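Exoenzyme S (Pseudomonas aeruginosa, PDB 6GN8) probably acts as a type III-secreted toxin that stimulates GTP hydrolysis by host GTPases and transfers ADP-ribose to host proteins, this chain being its ADP-ribosyltransferase part. Local coordinates at residues K26-G31 against S53-M58; V105-R110 against T152-S157; V121-V126 against V183-S188; D130-T135 against Y175-D180. The protein carries 2 engineered substitutions. All coordinates share one frame; numbering follows the deposited sequence.

Interaction 1 (K26-G31 against S53-M58)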
loop_
_atom_site.group_PDB
_atom_site.type_symbol
_atom_site.label_atom_id
_atom_site.label_comp_id
_atom_site.label_asym_id
_atom_site.label_seq_id
_atom_site.Cartn_x
_atom_site.Cartn_y
_atom_site.Cartn_z
ATOM N N LYS C 26 -20.108 -41.046 24.479
ATOM C CA LYS C 26 -20.037 -42.343 25.163
ATOM C C LYS C 26 -20.160 -43.510 24.149
ATOM O O LYS C 26 -19.426 -44.500 24.276
ATOM C CB LYS C 26 -21.119 -42.433 26.262
ATOM C CG LYS C 26 -21.301 -43.811 26.900
ATOM C CD LYS C 26 -20.408 -44.057 28.117
ATOM C CE LYS C 26 -20.340 -45.521 28.524
ATOM N NZ LYS C 26 -21.670 -46.097 28.883
ATOM N N ALA C 27 -21.060 -43.378 23.141
ATOM C CA ALA C 27 -21.259 -44.389 22.092
ATOM C C ALA C 27 -19.944 -44.617 21.287
ATOM O O ALA C 27 -19.506 -45.769 21.112
ATOM C CB ALA C 27 -22.391 -43.967 21.163
ATOM N N LEU C 28 -19.313 -43.501 20.842
ATOM C CA LEU C 28 -18.042 -43.486 20.120
ATOM C C LEU C 28 -16.910 -43.961 21.039
ATOM O O LEU C 28 -16.090 -44.765 20.591
ATOM C CB LEU C 28 -17.739 -42.083 19.542
ATOM C CG LEU C 28 -16.346 -41.882 18.912
ATOM C CD1 LEU C 28 -16.098 -42.819 17.720
ATOM C CD2 LEU C 28 -16.116 -40.439 18.565
ATOM N N ALA C 29 -16.879 -43.496 22.316
ATOM C CA ALA C 29 -15.852 -43.906 23.284
ATOM C C ALA C 29 -15.879 -45.411 23.495
ATOM O O ALA C 29 -14.820 -46.037 23.513
ATOM C CB ALA C 29 -16.035 -43.184 24.611
ATOM N N ASP C 30 -17.097 -45.995 23.600
ATOM C CA ASP C 30 -17.309 -47.433 23.752
ATOM C C ASP C 30 -16.865 -48.172 22.517
ATOM O O ASP C 30 -16.228 -49.222 22.640
ATOM C CB ASP C 30 -18.779 -47.742 24.054
ATOM C CG ASP C 30 -19.225 -47.336 25.446
ATOM O OD1 ASP C 30 -18.345 -47.130 26.323
ATOM O OD2 ASP C 30 -20.453 -47.228 25.666
ATOM N N GLY C 31 -17.179 -47.608 21.344
ATOM C CA GLY C 31 -16.788 -48.157 20.047
ATOM C C GLY C 31 -15.284 -48.317 19.919
ATOM O O GLY C 31 -14.812 -49.364 19.465
ATOM N N SER C 53 -13.588 -34.809 25.171
ATOM C CA SER C 53 -14.242 -36.015 25.671
ATOM C C SER C 53 -13.261 -37.193 25.673
ATOM O O SER C 53 -12.220 -37.111 25.020
ATOM C CB SER C 53 -15.442 -36.354 24.787
ATOM O OG SER C 53 -15.040 -36.854 23.518
ATOM N N ASP C 54 -13.611 -38.296 26.356
ATOM C CA ASP C 54 -12.807 -39.526 26.414
ATOM C C ASP C 54 -12.555 -40.082 25.017
ATOM O O ASP C 54 -11.438 -40.448 24.714
ATOM C CB ASP C 54 -13.503 -40.605 27.267
ATOM C CG ASP C 54 -13.602 -40.359 28.765
ATOM O OD1 ASP C 54 -12.870 -39.482 29.276
ATOM O OD2 ASP C 54 -14.400 -41.072 29.435
ATOM N N ALA C 55 -13.591 -40.088 24.164
ATOM C CA ALA C 55 -13.562 -40.549 22.778
ATOM C C ALA C 55 -12.530 -39.809 21.954
ATOM O O ALA C 55 -11.796 -40.439 21.189
ATOM C CB ALA C 55 -14.931 -40.381 22.144
ATOM N N GLU C 56 -12.451 -38.477 22.135
ATOM C CA GLU C 56 -11.536 -37.587 21.417
ATOM C C GLU C 56 -10.094 -37.782 21.873
ATOM O O GLU C 56 -9.200 -37.864 21.036
ATOM C CB GLU C 56 -11.978 -36.124 21.604
ATOM C CG GLU C 56 -13.246 -35.815 20.842
ATOM C CD GLU C 56 -14.144 -34.736 21.407
ATOM O OE1 GLU C 56 -13.647 -33.815 22.095
ATOM O OE2 GLU C 56 -15.366 -34.826 21.159
ATOM N N VAL C 57 -9.870 -37.850 23.198
ATOM C CA VAL C 57 -8.551 -38.045 23.815
ATOM C C VAL C 57 -7.989 -39.411 23.363
ATOM O O VAL C 57 -6.841 -39.467 22.948
ATOM C CB VAL C 57 -8.621 -37.876 25.363
ATOM C CG1 VAL C 57 -7.312 -38.277 26.044
ATOM C CG2 VAL C 57 -8.990 -36.441 25.735
ATOM N N MET C 58 -8.807 -40.481 23.373
ATOM C CA MET C 58 -8.358 -41.799 22.893
ATOM C C MET C 58 -8.089 -41.779 21.373
ATOM O O MET C 58 -7.071 -42.319 20.944
ATOM C CB MET C 58 -9.386 -42.904 23.214
ATOM C CG MET C 58 -9.606 -43.163 24.707
ATOM S SD MET C 58 -10.661 -44.621 24.958
ATOM C CE MET C 58 -12.222 -44.035 24.323
#
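Met-58 N donates to Asp-54 O over 3.0 Å, a helical bond joining two residues that both touch Ala-29 across the contact. No hydrogen bond runs between 26-31 and 53-58 themselves; the evidence is all of apolar fit, with small side chains letting the backbones close in. The CA atoms of Ala-29 and Ala-55 are 4.1 Å apart, and the N-to-C directions of the short helix segments differ by 38°, with their axes 8.5 Å apart at closest approach. The methyl carbon of Ala-55 carries much of this fit. It meets Ala-29 CB at 3.9 Å and also lies over the Ala-29 backbone nitrogen, while Leu-28 CD2 closes against it from the preceding residue at 3.8 Å. Leu-28 reaches that far because its CG is anti to the backbone N (chi1 172°). On the next turn of 53-58, Met-58 bends at its last torsion (chi3 -68°), and its terminal CE sits 3.4 Å from Ala-29 O, so Ala-29 CB lies between two methyl groups, Ala-55 CB and Met-58 CE. The start of helix 54-77 is fixed by a capping box: Ser-53 N donates to Glu-56 OE1 at 3.2 Å from above the carboxylate plane, and Glu-56 N returns a weak bond to Ser-53 OG. Glu-56 also forms a salt bridge with Lys-98 of helix 83-99. Leu-28 packs on Leu-87 and Gln-90 of that same helix, and Met-58 reaches on to Leu-32 and Val-33, so helices 24-36, 54-77 and 83-99 meet here as a bundle.

Interaction 2 (V105-R110 against T152-S157)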
loop_
_atom_site.group_PDB
_atom_site.type_symbol
_atom_site.label_atom_id
_atom_site.label_comp_id
_atom_site.label_asym_id
_atom_site.label_seq_id
_atom_site.Cartn_x
_atom_site.Cartn_y
_atom_site.Cartn_z
ATOM N N VAL C 105 -1.240 -17.169 17.267
ATOM C CA VAL C 105 -0.703 -17.892 16.120
ATOM C C VAL C 105 0.433 -18.756 16.658
ATOM O O VAL C 105 1.217 -18.298 17.512
ATOM C CB VAL C 105 -0.250 -16.899 15.001
ATOM C CG1 VAL C 105 0.519 -17.589 13.891
ATOM C CG2 VAL C 105 -1.445 -16.167 14.423
ATOM N N VAL C 106 0.477 -20.028 16.225
ATOM C CA VAL C 106 1.530 -20.894 16.688
ATOM C C VAL C 106 2.406 -21.319 15.470
ATOM O O VAL C 106 1.901 -21.569 14.371
ATOM C CB VAL C 106 1.007 -22.071 17.574
ATOM C CG1 VAL C 106 0.229 -23.103 16.781
ATOM C CG2 VAL C 106 2.140 -22.733 18.352
ATOM N N LYS C 107 3.741 -21.328 15.688
ATOM C CA LYS C 107 4.724 -21.747 14.716
ATOM C C LYS C 107 5.115 -23.198 14.996
ATOM O O LYS C 107 5.610 -23.514 16.096
ATOM C CB LYS C 107 5.940 -20.824 14.746
ATOM C CG LYS C 107 7.102 -21.254 13.822
ATOM C CD LYS C 107 8.285 -20.257 13.882
ATOM C CE LYS C 107 8.889 -20.151 15.264
ATOM N NZ LYS C 107 9.983 -19.150 15.331
ATOM N N THR C 108 4.920 -24.074 13.990
ATOM C CA THR C 108 5.268 -25.502 14.106
ATOM C C THR C 108 6.043 -25.940 12.876
ATOM O O THR C 108 6.101 -25.219 11.879
ATOM C CB THR C 108 4.036 -26.379 14.350
ATOM O OG1 THR C 108 3.129 -26.249 13.253
ATOM C CG2 THR C 108 3.339 -26.093 15.692
ATOM N N PHE C 109 6.669 -27.107 12.961
ATOM C CA PHE C 109 7.575 -27.600 11.932
ATOM C C PHE C 109 7.191 -28.972 11.488
ATOM O O PHE C 109 6.554 -29.730 12.230
ATOM C CB PHE C 109 9.023 -27.576 12.465
ATOM C CG PHE C 109 9.313 -26.307 13.254
ATOM C CD1 PHE C 109 9.532 -25.098 12.601
ATOM C CD2 PHE C 109 9.225 -26.297 14.649
ATOM C CE1 PHE C 109 9.714 -23.924 13.324
ATOM C CE2 PHE C 109 9.410 -25.118 15.365
ATOM C CZ PHE C 109 9.673 -23.948 14.701
ATOM N N ARG C 110 7.558 -29.292 10.251
ATOM C CA ARG C 110 7.208 -30.584 9.678
ATOM C C ARG C 110 8.228 -31.001 8.610
ATOM O O ARG C 110 8.537 -30.231 7.720
ATOM C CB ARG C 110 5.792 -30.487 9.094
ATOM C CG ARG C 110 5.319 -31.706 8.360
ATOM C CD ARG C 110 4.004 -31.417 7.698
ATOM N NE ARG C 110 3.734 -32.439 6.693
ATOM C CZ ARG C 110 3.124 -33.587 6.939
ATOM N NH1 ARG C 110 2.682 -33.866 8.158
ATOM N NH2 ARG C 110 2.946 -34.468 5.967
ATOM N N THR C 152 7.580 -24.789 7.674
ATOM C CA THR C 152 7.318 -23.958 8.840
ATOM C C THR C 152 5.860 -23.564 8.654
ATOM O O THR C 152 5.478 -23.042 7.596
ATOM C CB THR C 152 8.329 -22.805 8.971
ATOM O OG1 THR C 152 9.639 -23.348 8.981
ATOM C CG2 THR C 152 8.120 -21.979 10.209
ATOM N N VAL C 153 5.032 -23.885 9.659
ATOM C CA VAL C 153 3.590 -23.732 9.615
ATOM C C VAL C 153 3.153 -22.702 10.640
ATOM O O VAL C 153 3.604 -22.714 11.793
ATOM C CB VAL C 153 2.907 -25.137 9.859
ATOM C CG1 VAL C 153 1.386 -25.089 9.702
ATOM C CG2 VAL C 153 3.504 -26.238 8.974
ATOM N N PHE C 154 2.220 -21.840 10.224
ATOM C CA PHE C 154 1.581 -20.831 11.089
ATOM C C PHE C 154 0.082 -21.060 11.073
ATOM O O PHE C 154 -0.522 -21.089 9.996
ATOM C CB PHE C 154 1.928 -19.391 10.641
ATOM C CG PHE C 154 3.379 -19.065 10.860
ATOM C CD1 PHE C 154 3.822 -18.592 12.091
ATOM C CD2 PHE C 154 4.318 -19.300 9.858
ATOM C CE1 PHE C 154 5.176 -18.292 12.296
ATOM C CE2 PHE C 154 5.669 -19.027 10.065
ATOM C CZ PHE C 154 6.091 -18.524 11.285
ATOM N N GLY C 155 -0.499 -21.261 12.252
ATOM C CA GLY C 155 -1.935 -21.491 12.363
ATOM C C GLY C 155 -2.542 -21.205 13.722
ATOM O O GLY C 155 -1.836 -20.851 14.672
ATOM N N ARG C 156 -3.867 -21.362 13.818
ATOM C CA ARG C 156 -4.591 -21.184 15.071
ATOM C C ARG C 156 -5.484 -22.398 15.419
ATOM O O ARG C 156 -5.822 -22.564 16.593
ATOM C CB ARG C 156 -5.447 -19.915 15.006
ATOM C CG ARG C 156 -4.702 -18.663 15.424
ATOM C CD ARG C 156 -5.626 -17.458 15.431
ATOM N NE ARG C 156 -4.885 -16.210 15.248
ATOM C CZ ARG C 156 -4.837 -15.223 16.137
ATOM N NH1 ARG C 156 -4.124 -14.132 15.889
ATOM N NH2 ARG C 156 -5.505 -15.319 17.281
ATOM N N SER C 157 -5.857 -23.240 14.421
ATOM C CA SER C 157 -6.840 -24.337 14.604
ATOM C C SER C 157 -6.246 -25.719 14.948
ATOM O O SER C 157 -6.978 -26.718 14.937
ATOM C CB SER C 157 -7.716 -24.468 13.364
ATOM O OG SER C 157 -8.322 -23.207 13.129
#
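An antiparallel ladder between strands 106-112 and 149-155, neighbours in the five-stranded mixed sheet of the ADP-ribosyltransferase fold, joins Val-106, Lys-107, Thr-108 and Phe-109 to Gly-155, Phe-154, Val-153 and Thr-152. Two hydrogen-bonded pairs establish the register: Val-106 N donates to Gly-155 O at 2.9 Å with the reverse bond also made, and Val-153 N donates to Thr-108 O at 2.8 Å, again reciprocated. Between them, at the non-hydrogen-bonded pair, the aliphatic chain of Lys-107 runs alongside the Phe-154 ring, pointing the same way. Its CB is 3.6 Å from Phe-154 CE1 and its CD 3.8 Å from Phe-154 CZ. A bend at chi3 (61°) then turns the chain away, and Lys-107 NZ bonds to the backbone of another protein chain, which also stacks an aromatic ring on Phe-154. Thr-152 CG2 touches both Lys-107 CG, at 3.8 Å, and the Phe-109 ring. On the face shared by Val-106, Thr-108 and Val-153, Thr-108 OG1 lies against Val-153 CB and hydrogen-bonds to Thr-135 of the smaller sheet. Where the ladder ends, the two methyls of Val-105 divide their work. CG1 meets the edge of the Phe-154 ring, 3.9 Å from its CD1; CG2 touches Arg-156 NE at 3.5 Å, and Val-105 N stands over the centre of one guanidinium face.

Interaction 3 (V121-V126 against V183-S188)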
loop_
_atom_site.group_PDB
_atom_site.type_symbol
_atom_site.label_atom_id
_atom_site.label_comp_id
_atom_site.label_asym_id
_atom_site.label_seq_id
_atom_site.Cartn_x
_atom_site.Cartn_y
_atom_site.Cartn_z
ATOM N N VAL C 121 0.730 -27.133 -5.150
ATOM C CA VAL C 121 0.270 -25.769 -4.848
ATOM C C VAL C 121 1.358 -24.739 -5.177
ATOM O O VAL C 121 2.479 -24.831 -4.673
ATOM C CB VAL C 121 -0.223 -25.613 -3.381
ATOM C CG1 VAL C 121 -0.953 -24.287 -3.190
ATOM C CG2 VAL C 121 -1.119 -26.781 -2.972
ATOM N N GLU C 122 1.022 -23.751 -6.016
ATOM C CA GLU C 122 2.003 -22.717 -6.337
ATOM C C GLU C 122 2.018 -21.662 -5.216
ATOM O O GLU C 122 1.071 -21.587 -4.431
ATOM C CB GLU C 122 1.761 -22.100 -7.738
ATOM C CG GLU C 122 0.427 -21.407 -7.941
ATOM C CD GLU C 122 0.413 -20.320 -9.004
ATOM O OE1 GLU C 122 0.915 -19.203 -8.733
ATOM O OE2 GLU C 122 -0.117 -20.584 -10.107
ATOM N N GLU C 123 3.110 -20.875 -5.136
ATOM C CA GLU C 123 3.357 -19.827 -4.143
ATOM C C GLU C 123 2.249 -18.773 -4.189
ATOM O O GLU C 123 1.863 -18.327 -5.274
ATOM C CB GLU C 123 4.731 -19.203 -4.424
ATOM C CG GLU C 123 5.619 -18.955 -3.217
ATOM C CD GLU C 123 7.025 -18.498 -3.564
ATOM O OE1 GLU C 123 7.172 -17.455 -4.239
ATOM O OE2 GLU C 123 7.987 -19.183 -3.160
ATOM N N GLY C 124 1.694 -18.458 -3.019
ATOM C CA GLY C 124 0.599 -17.502 -2.836
ATOM C C GLY C 124 -0.810 -18.071 -3.009
ATOM O O GLY C 124 -1.807 -17.389 -2.741
ATOM N N LYS C 125 -0.907 -19.317 -3.489
ATOM C CA LYS C 125 -2.163 -20.008 -3.690
ATOM C C LYS C 125 -2.410 -20.989 -2.532
ATOM O O LYS C 125 -1.480 -21.308 -1.761
ATOM C CB LYS C 125 -2.163 -20.726 -5.047
ATOM C CG LYS C 125 -2.071 -19.793 -6.263
ATOM C CD LYS C 125 -3.194 -18.765 -6.408
ATOM C CE LYS C 125 -3.538 -18.463 -7.851
ATOM N NZ LYS C 125 -2.492 -17.660 -8.537
ATOM N N VAL C 126 -3.666 -21.452 -2.400
ATOM C CA VAL C 126 -4.010 -22.348 -1.322
ATOM C C VAL C 126 -4.336 -23.754 -1.867
ATOM O O VAL C 126 -4.772 -23.917 -3.016
ATOM C CB VAL C 126 -5.095 -21.809 -0.335
ATOM C CG1 VAL C 126 -5.297 -20.307 -0.451
ATOM C CG2 VAL C 126 -6.413 -22.566 -0.408
ATOM N N VAL C 183 0.591 -21.379 0.547
ATOM C CA VAL C 183 2.026 -21.504 0.420
ATOM C C VAL C 183 2.601 -20.073 0.391
ATOM O O VAL C 183 2.482 -19.405 -0.618
ATOM C CB VAL C 183 2.424 -22.334 -0.822
ATOM C CG1 VAL C 183 3.956 -22.412 -0.963
ATOM C CG2 VAL C 183 1.821 -23.727 -0.743
ATOM N N LEU C 184 3.183 -19.601 1.501
ATOM C CA LEU C 184 3.772 -18.263 1.585
ATOM C C LEU C 184 5.132 -18.187 0.878
ATOM O O LEU C 184 5.560 -17.117 0.458
ATOM C CB LEU C 184 3.936 -17.855 3.066
ATOM C CG LEU C 184 2.643 -17.625 3.893
ATOM C CD1 LEU C 184 2.958 -16.936 5.166
ATOM C CD2 LEU C 184 1.598 -16.812 3.116
ATOM N N LEU C 185 5.843 -19.310 0.821
ATOM C CA LEU C 185 7.173 -19.440 0.230
ATOM C C LEU C 185 7.454 -20.894 -0.010
ATOM O O LEU C 185 7.198 -21.733 0.872
ATOM C CB LEU C 185 8.243 -18.835 1.164
ATOM C CG LEU C 185 9.700 -18.846 0.687
ATOM C CD1 LEU C 185 9.980 -17.720 -0.307
ATOM C CD2 LEU C 185 10.660 -18.779 1.863
ATOM N N SER C 186 7.966 -21.195 -1.215
ATOM C CA SER C 186 8.446 -22.509 -1.633
ATOM C C SER C 186 9.754 -22.298 -2.341
ATOM O O SER C 186 9.829 -21.617 -3.358
ATOM C CB SER C 186 7.443 -23.265 -2.493
ATOM O OG SER C 186 7.843 -24.626 -2.454
ATOM N N ALA C 187 10.803 -22.816 -1.746
ATOM C CA ALA C 187 12.154 -22.626 -2.204
ATOM C C ALA C 187 12.904 -23.880 -1.993
ATOM O O ALA C 187 12.481 -24.711 -1.210
ATOM C CB ALA C 187 12.800 -21.501 -1.416
ATOM N N SER C 188 13.997 -24.027 -2.703
ATOM C CA SER C 188 14.961 -25.114 -2.629
ATOM C C SER C 188 16.330 -24.582 -2.172
ATOM O O SER C 188 16.763 -23.508 -2.609
ATOM C CB SER C 188 15.102 -25.783 -3.993
ATOM O OG SER C 188 16.006 -26.873 -3.950
#
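A glutamate carboxylate takes a place at the backbone of a strand here: Glu-123 OE2 accepts from Ser-186 N at 2.8 Å, almost straight (174°), through its anti lone pair. The donor strand, 180-188, is broken by a classic beta bulge in which Leu-184 and Leu-185 both face Val-197, and Glu-123 comes from a type II turn running from Glu-122 to Lys-125. To get there its chi1 is held at -136°, away from a staggered value, while the chain beyond CG is extended. The fit has a cost, since the same OE2 also lies 3.1 Å from Ser-186 O, an acceptor facing an acceptor. Another protein chain probably eases this: a basic side chain there forms a salt bridge to OE2, and a polar side chain hydrogen-bonds to OE1. The turn itself closes by Lys-125 N donating to Glu-122 O at 3.2 Å, with Gly-124 in the positive-phi position (86°). Both backbone polar groups of Val-183 are then gripped from the turn. Its O receives Gly-124 N at 2.7 Å, and its N donates to Lys-125 O at 3.1 Å, so loop and strand are clamped before the bulge. Beside the turn the two valine side chains cross at a slant, Val-121 CG1 reaching Val-183 CG2 at 3.7 Å.

Interaction 4 (D130-T135 against Y175-D180)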
loop_
_atom_site.group_PDB
_atom_site.type_symbol
_atom_site.label_atom_id
_atom_site.label_comp_id
_atom_site.label_asym_id
_atom_site.label_seq_id
_atom_site.Cartn_x
_atom_site.Cartn_y
_atom_site.Cartn_z
ATOM N N ASP C 130 -5.141 -34.318 2.176
ATOM C CA ASP C 130 -6.360 -35.096 2.432
ATOM C C ASP C 130 -6.295 -35.787 3.794
ATOM O O ASP C 130 -7.339 -36.029 4.416
ATOM C CB ASP C 130 -6.631 -36.109 1.316
ATOM C CG ASP C 130 -7.263 -35.521 0.068
ATOM O OD1 ASP C 130 -7.625 -34.309 0.087
ATOM O OD2 ASP C 130 -7.415 -36.268 -0.923
ATOM N N GLY C 131 -5.079 -36.087 4.247
ATOM C CA GLY C 131 -4.858 -36.662 5.566
ATOM C C GLY C 131 -4.761 -35.576 6.616
ATOM O O GLY C 131 -4.779 -34.386 6.289
ATOM N N TYR C 132 -4.662 -35.969 7.889
ATOM C CA TYR C 132 -4.434 -35.007 8.976
ATOM C C TYR C 132 -2.988 -34.508 8.850
ATOM O O TYR C 132 -2.142 -35.229 8.299
ATOM C CB TYR C 132 -4.698 -35.655 10.346
ATOM C CG TYR C 132 -6.165 -35.927 10.581
ATOM C CD1 TYR C 132 -6.748 -37.127 10.176
ATOM C CD2 TYR C 132 -6.977 -34.985 11.208
ATOM C CE1 TYR C 132 -8.115 -37.354 10.330
ATOM C CE2 TYR C 132 -8.345 -35.208 11.379
ATOM C CZ TYR C 132 -8.902 -36.401 10.953
ATOM O OH TYR C 132 -10.230 -36.640 11.155
ATOM N N LEU C 133 -2.718 -33.268 9.291
ATOM C CA LEU C 133 -1.385 -32.667 9.198
ATOM C C LEU C 133 -0.713 -32.547 10.585
ATOM O O LEU C 133 -1.012 -31.650 11.394
ATOM C CB LEU C 133 -1.438 -31.295 8.507
ATOM C CG LEU C 133 -0.105 -30.776 7.953
ATOM C CD1 LEU C 133 0.196 -31.393 6.596
ATOM C CD2 LEU C 133 -0.119 -29.275 7.814
ATOM N N SER C 134 0.205 -33.470 10.832
ATOM C CA SER C 134 1.015 -33.523 12.034
ATOM C C SER C 134 2.194 -32.564 11.875
ATOM O O SER C 134 2.922 -32.561 10.866
ATOM C CB SER C 134 1.500 -34.952 12.296
ATOM O OG SER C 134 0.419 -35.878 12.252
ATOM N N THR C 135 2.334 -31.704 12.853
ATOM C CA THR C 135 3.438 -30.767 12.920
ATOM C C THR C 135 3.976 -30.906 14.343
ATOM O O THR C 135 3.317 -31.519 15.195
ATOM C CB THR C 135 3.006 -29.344 12.516
ATOM O OG1 THR C 135 2.165 -28.811 13.515
ATOM C CG2 THR C 135 2.301 -29.268 11.163
ATOM N N TYR C 175 -3.203 -30.486 12.714
ATOM C CA TYR C 175 -4.177 -29.708 11.927
ATOM C C TYR C 175 -5.131 -30.717 11.296
ATOM O O TYR C 175 -4.722 -31.842 10.980
ATOM C CB TYR C 175 -3.502 -28.778 10.885
ATOM C CG TYR C 175 -2.871 -27.574 11.554
ATOM C CD1 TYR C 175 -3.618 -26.429 11.818
ATOM C CD2 TYR C 175 -1.546 -27.611 11.997
ATOM C CE1 TYR C 175 -3.064 -25.343 12.498
ATOM C CE2 TYR C 175 -0.979 -26.525 12.663
ATOM C CZ TYR C 175 -1.745 -25.395 12.915
ATOM O OH TYR C 175 -1.236 -24.349 13.628
ATOM N N ASN C 176 -6.406 -30.325 11.183
ATOM C CA ASN C 176 -7.524 -31.110 10.669
ATOM C C ASN C 176 -7.276 -31.621 9.241
ATOM O O ASN C 176 -6.553 -30.988 8.473
ATOM C CB ASN C 176 -8.794 -30.234 10.701
ATOM C CG ASN C 176 -10.094 -30.957 10.939
ATOM O OD1 ASN C 176 -11.108 -30.337 11.218
ATOM N ND2 ASN C 176 -10.107 -32.263 10.865
ATOM N N LYS C 177 -7.870 -32.764 8.882
ATOM C CA LYS C 177 -7.704 -33.277 7.525
ATOM C C LYS C 177 -8.382 -32.278 6.568
ATOM O O LYS C 177 -9.392 -31.687 6.942
ATOM C CB LYS C 177 -8.256 -34.715 7.391
ATOM C CG LYS C 177 -9.743 -34.842 7.587
ATOM C CD LYS C 177 -10.260 -36.211 7.191
ATOM C CE LYS C 177 -11.776 -36.304 7.284
ATOM N NZ LYS C 177 -12.267 -36.323 8.694
ATOM N N GLU C 178 -7.783 -32.030 5.390
ATOM C CA GLU C 178 -8.285 -31.094 4.363
ATOM C C GLU C 178 -8.221 -29.613 4.823
ATOM O O GLU C 178 -8.989 -28.776 4.329
ATOM C CB GLU C 178 -9.708 -31.470 3.889
ATOM C CG GLU C 178 -9.757 -32.797 3.145
ATOM C CD GLU C 178 -11.140 -33.258 2.730
ATOM O OE1 GLU C 178 -11.514 -34.394 3.097
ATOM O OE2 GLU C 178 -11.851 -32.488 2.043
ATOM N N THR C 179 -7.286 -29.282 5.733
ATOM C CA THR C 179 -7.102 -27.905 6.184
ATOM C C THR C 179 -6.355 -27.160 5.098
ATOM O O THR C 179 -5.217 -27.505 4.751
ATOM C CB THR C 179 -6.401 -27.799 7.551
ATOM O OG1 THR C 179 -7.264 -28.350 8.538
ATOM C CG2 THR C 179 -6.070 -26.335 7.934
ATOM N N ASP C 180 -7.034 -26.152 4.555
ATOM C CA ASP C 180 -6.545 -25.270 3.522
ATOM C C ASP C 180 -5.398 -24.447 4.072
ATOM O O ASP C 180 -5.525 -23.742 5.082
ATOM C CB ASP C 180 -7.686 -24.368 2.995
ATOM C CG ASP C 180 -8.624 -24.994 1.980
ATOM O OD1 ASP C 180 -8.187 -25.909 1.246
ATOM O OD2 ASP C 180 -9.783 -24.539 1.889
HETATM O O HOH W 1 -9.861 -36.653 3.498
HETATM O O HOH W 2 -10.304 -32.864 -0.740
#
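Lys-177 lies across one face of the Tyr-132 ring, its CB 3.8 Å from the ring centroid and only 2° off the normal, a CH-pi contact in nearly ideal position. With CG between the backbone N and the carbonyl carbon, the lysine chain continues over the ring toward the phenol end, where Lys-177 CG is 3.8 Å from Tyr-132 CZ. A final bend at chi4 (-72°) brings NZ beside the hydroxyl, and Asp-89 OD1 holds both polar ends, as a salt bridge to Lys-177 and a hydrogen bond to Tyr-132. The carboxylate would thus be expected to stabilise the ammonium charge. Tyr-175 O sits at the edge of the same ring. That oxygen also accepts from Leu-133 N, and Tyr-175 N answers with a 2.8 Å bond to Leu-133 O, making an antiparallel hydrogen-bonded pair. Leu-133 CB and Tyr-175 CB touch at 4.0 Å. The ring of Tyr-175 presents its edge to Thr-135 OG1, 4.0 Å from Tyr-175 CE2; that hydroxyl bonds to Ile-173 O. At the far end the carboxylates of Asp-130 and Glu-178 are turned 59° apart and do not meet. One water instead donates to Asp-130 O and to Glu-178 OE1, each at 2.8 Å. A type II turn, Asn-176 to Thr-179, carries the chain on from the pair. The pair stands where strand 133-136 begins beside the end of strand 172-175, in the smaller antiparallel sheet of the ADP-ribosyltransferase core; Ser-134 and Thr-135 begin the Ser-Thr-Ser motif of the arginine-serine-glutamate class.

Interactions 2 and 4 form the joint between the two sheets, their centres about 12 Å apart; Arg-110 NH1 reaches Ser-134 O at 3.0 Å. As Arg-110 and the Ser-134 to Ser-136 run fit the conserved arginine and serine motifs of this enzyme class, that joint probably borders the NAD site. Interaction 3 clamps the 121-126 turn onto the larger sheet, its centre about 15 Å from that of interaction 2, and both are within reach of another protein, whereas no other chain touches interactions 1 or 4. Interaction 1 stands apart in the helical part, its centre about 21 Å from that of interaction 4, though helices 54-77 and 83-99 extend to cover Tyr-132 there.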